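Local coordinates for protein V-type ATPase 116 kDa subunit (Meiothermus ruber, PDB 3RRK) that probably takes part in rotary proton transport as the subunit I (subunit a homolog) of a V-type ATPase, represented here by its cytoplasmic N-terminal domain, at residues I151-A156 with L187-V192. Sequence-based numbering, arbitrary orientation.
Sequences IPFLVA and LAALVV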
loop_
_atom_site.group_PDB
_atom_site.type_symbol
_atom_site.label_atom_id
_atom_site.label_comp_id
_atom_site.label_asym_id
_atom_site.label_seq_id
_atom_site.Cartn_x
_atom_site.Cartn_y
_atom_site.Cartn_z
ATOM N N ILE A 151 9.173 -34.611 10.656
ATOM C CA ILE A 151 9.119 -33.267 11.191
ATOM C C ILE A 151 10.468 -32.626 11.006
ATOM O O ILE A 151 11.464 -33.091 11.566
ATOM C CB ILE A 151 8.810 -33.239 12.693
ATOM C CG1 ILE A 151 7.494 -33.941 12.998
ATOM C CG2 ILE A 151 8.721 -31.813 13.162
ATOM C CD1 ILE A 151 7.209 -34.053 14.485
ATOM N N PRO A 152 10.511 -31.565 10.197
ATOM C CA PRO A 152 11.691 -30.703 10.136
ATOM C C PRO A 152 11.596 -29.724 11.283
ATOM O O PRO A 152 10.487 -29.380 11.698
ATOM C CB PRO A 152 11.516 -29.973 8.807
ATOM C CG PRO A 152 10.046 -29.879 8.644
ATOM C CD PRO A 152 9.440 -31.102 9.301
ATOM N N PHE A 153 12.735 -29.297 11.809
ATOM C CA PHE A 153 12.743 -28.314 12.886
ATOM C C PHE A 153 14.159 -27.810 13.126
ATOM O O PHE A 153 15.119 -28.511 12.857
ATOM C CB PHE A 153 12.148 -28.915 14.164
ATOM C CG PHE A 153 13.005 -29.975 14.799
ATOM C CD1 PHE A 153 12.951 -31.286 14.359
ATOM C CD2 PHE A 153 13.859 -29.659 15.846
ATOM C CE1 PHE A 153 13.734 -32.258 14.946
ATOM C CE2 PHE A 153 14.643 -30.631 16.444
ATOM C CZ PHE A 153 14.581 -31.933 15.995
ATOM N N LEU A 154 14.292 -26.584 13.619
ATOM C CA LEU A 154 15.611 -26.010 13.848
ATOM C C LEU A 154 16.058 -26.140 15.298
ATOM O O LEU A 154 15.254 -26.101 16.231
ATOM C CB LEU A 154 15.644 -24.544 13.430
ATOM C CG LEU A 154 15.427 -24.171 11.968
ATOM C CD1 LEU A 154 15.461 -22.649 11.839
ATOM C CD2 LEU A 154 16.475 -24.810 11.078
ATOM N N VAL A 155 17.361 -26.281 15.476
ATOM C CA VAL A 155 17.930 -26.468 16.794
ATOM C C VAL A 155 19.259 -25.742 16.764
ATOM O O VAL A 155 19.922 -25.714 15.730
ATOM C CB VAL A 155 18.102 -27.976 17.115
ATOM C CG1 VAL A 155 19.319 -28.549 16.405
ATOM C CG2 VAL A 155 18.209 -28.196 18.599
ATOM N N ALA A 156 19.636 -25.129 17.877
ATOM C CA ALA A 156 20.793 -24.234 17.887
ATOM C C ALA A 156 22.103 -24.983 18.084
ATOM O O ALA A 156 23.014 -24.905 17.262
ATOM C CB ALA A 156 20.622 -23.165 18.950
ATOM N N LEU A 187 21.072 -25.702 13.365
ATOM C CA LEU A 187 21.129 -27.003 12.728
ATOM C C LEU A 187 19.755 -27.353 12.178
ATOM O O LEU A 187 18.757 -27.245 12.891
ATOM C CB LEU A 187 21.543 -28.061 13.742
ATOM C CG LEU A 187 22.921 -27.933 14.378
ATOM C CD1 LEU A 187 23.056 -28.960 15.484
ATOM C CD2 LEU A 187 23.999 -28.118 13.325
ATOM N N ALA A 188 19.698 -27.757 10.911
ATOM C CA ALA A 188 18.464 -28.267 10.337
ATOM C C ALA A 188 18.341 -29.739 10.713
ATOM O O ALA A 188 19.168 -30.562 10.324
ATOM C CB ALA A 188 18.470 -28.098 8.836
ATOM N N ALA A 189 17.324 -30.064 11.498
ATOM C CA ALA A 189 17.127 -31.430 11.953
ATOM C C ALA A 189 15.846 -31.994 11.371
ATOM O O ALA A 189 14.954 -31.249 10.980
ATOM C CB ALA A 189 17.078 -31.481 13.462
ATOM N N LEU A 190 15.760 -33.313 11.318
ATOM C CA LEU A 190 14.565 -33.977 10.852
ATOM C C LEU A 190 14.337 -35.220 11.703
ATOM O O LEU A 190 15.279 -35.957 12.000
ATOM C CB LEU A 190 14.734 -34.362 9.385
ATOM C CG LEU A 190 13.563 -35.089 8.720
ATOM C CD1 LEU A 190 12.529 -34.085 8.255
ATOM C CD2 LEU A 190 14.050 -35.934 7.555
ATOM N N VAL A 191 13.093 -35.439 12.119
ATOM C CA VAL A 191 12.740 -36.676 12.794
ATOM C C VAL A 191 11.819 -37.469 11.898
ATOM O O VAL A 191 10.994 -36.897 11.184
ATOM C CB VAL A 191 11.989 -36.451 14.102
ATOM C CG1 VAL A 191 11.969 -37.757 14.920
ATOM C CG2 VAL A 191 12.635 -35.346 14.878
ATOM N N VAL A 192 11.968 -38.789 11.961
ATOM C CA VAL A 192 11.167 -39.720 11.194
ATOM C C VAL A 192 10.606 -40.800 12.108
ATOM O O VAL A 192 11.323 -41.394 12.914
ATOM C CB VAL A 192 12.004 -40.375 10.099
ATOM C CG1 VAL A 192 11.142 -41.334 9.273
ATOM C CG2 VAL A 192 12.643 -39.296 9.228
#
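Phe153 and Ala189 face each other as an antiparallel hydrogen-bonded pair, with Phe153 N giving to Ala189 O at 3.1 Å and Ala189 N to Phe153 O at 3.0 Å. Ile151 with Val191 and Val155 with Leu187 repeat this pair of hydrogen bonds, so six backbone bonds fix the register, while Pro152–Leu190 and Leu154–Ala188 are the non-hydrogen-bonded pairs between them. The proline, which has no N-H, falls at such a position and costs the ladder no bond; Pro152 CA lies 3.4 Å from Ala189 O in a CA-H...O contact of the kind that Leu154 and Leu190 also make.

The Phe153 side chain leaves the sheet on the face shared with Ile151, Val155, Leu187, Ala189 and Val191. From CB, chi1 of 69° sets CG between the backbone N and the carbonyl carbon, which turns the ring over the partner strand. CD1 then comes within 3.9 Å of Ala189 O, CE1 meets Val191 CG2 near the ring plane, and CZ lies 3.6 Å from Ala189 CB, which CE2 also faces. That methyl sits over one ring face, 22° off the normal, as a CH-pi contact displaced toward the rim; Ile151 O lies at the ring edge, in plane. With an alanine at Phe153, the Ala189 methyl would probably lose its aromatic cover and Val191 CG2 its edge partner. Further along this face, Val155 CG1 packs on Leu187 CB at 3.5 Å.

On the other face, Leu190 CD1 reaches back to Ile151 O at 3.6 Å. Strand 187-194 is the middle of a three-stranded antiparallel sheet, with 148-155 on one side and 177-182 on the other. Helix 158-172 packs against the Phe153 face through Val164 and Leu168, and Leu205 of helix 198-206 touches both Ile151 and Phe153, consistent with helices layered on this face of the sheet in the cytoplasmic N-terminal domain.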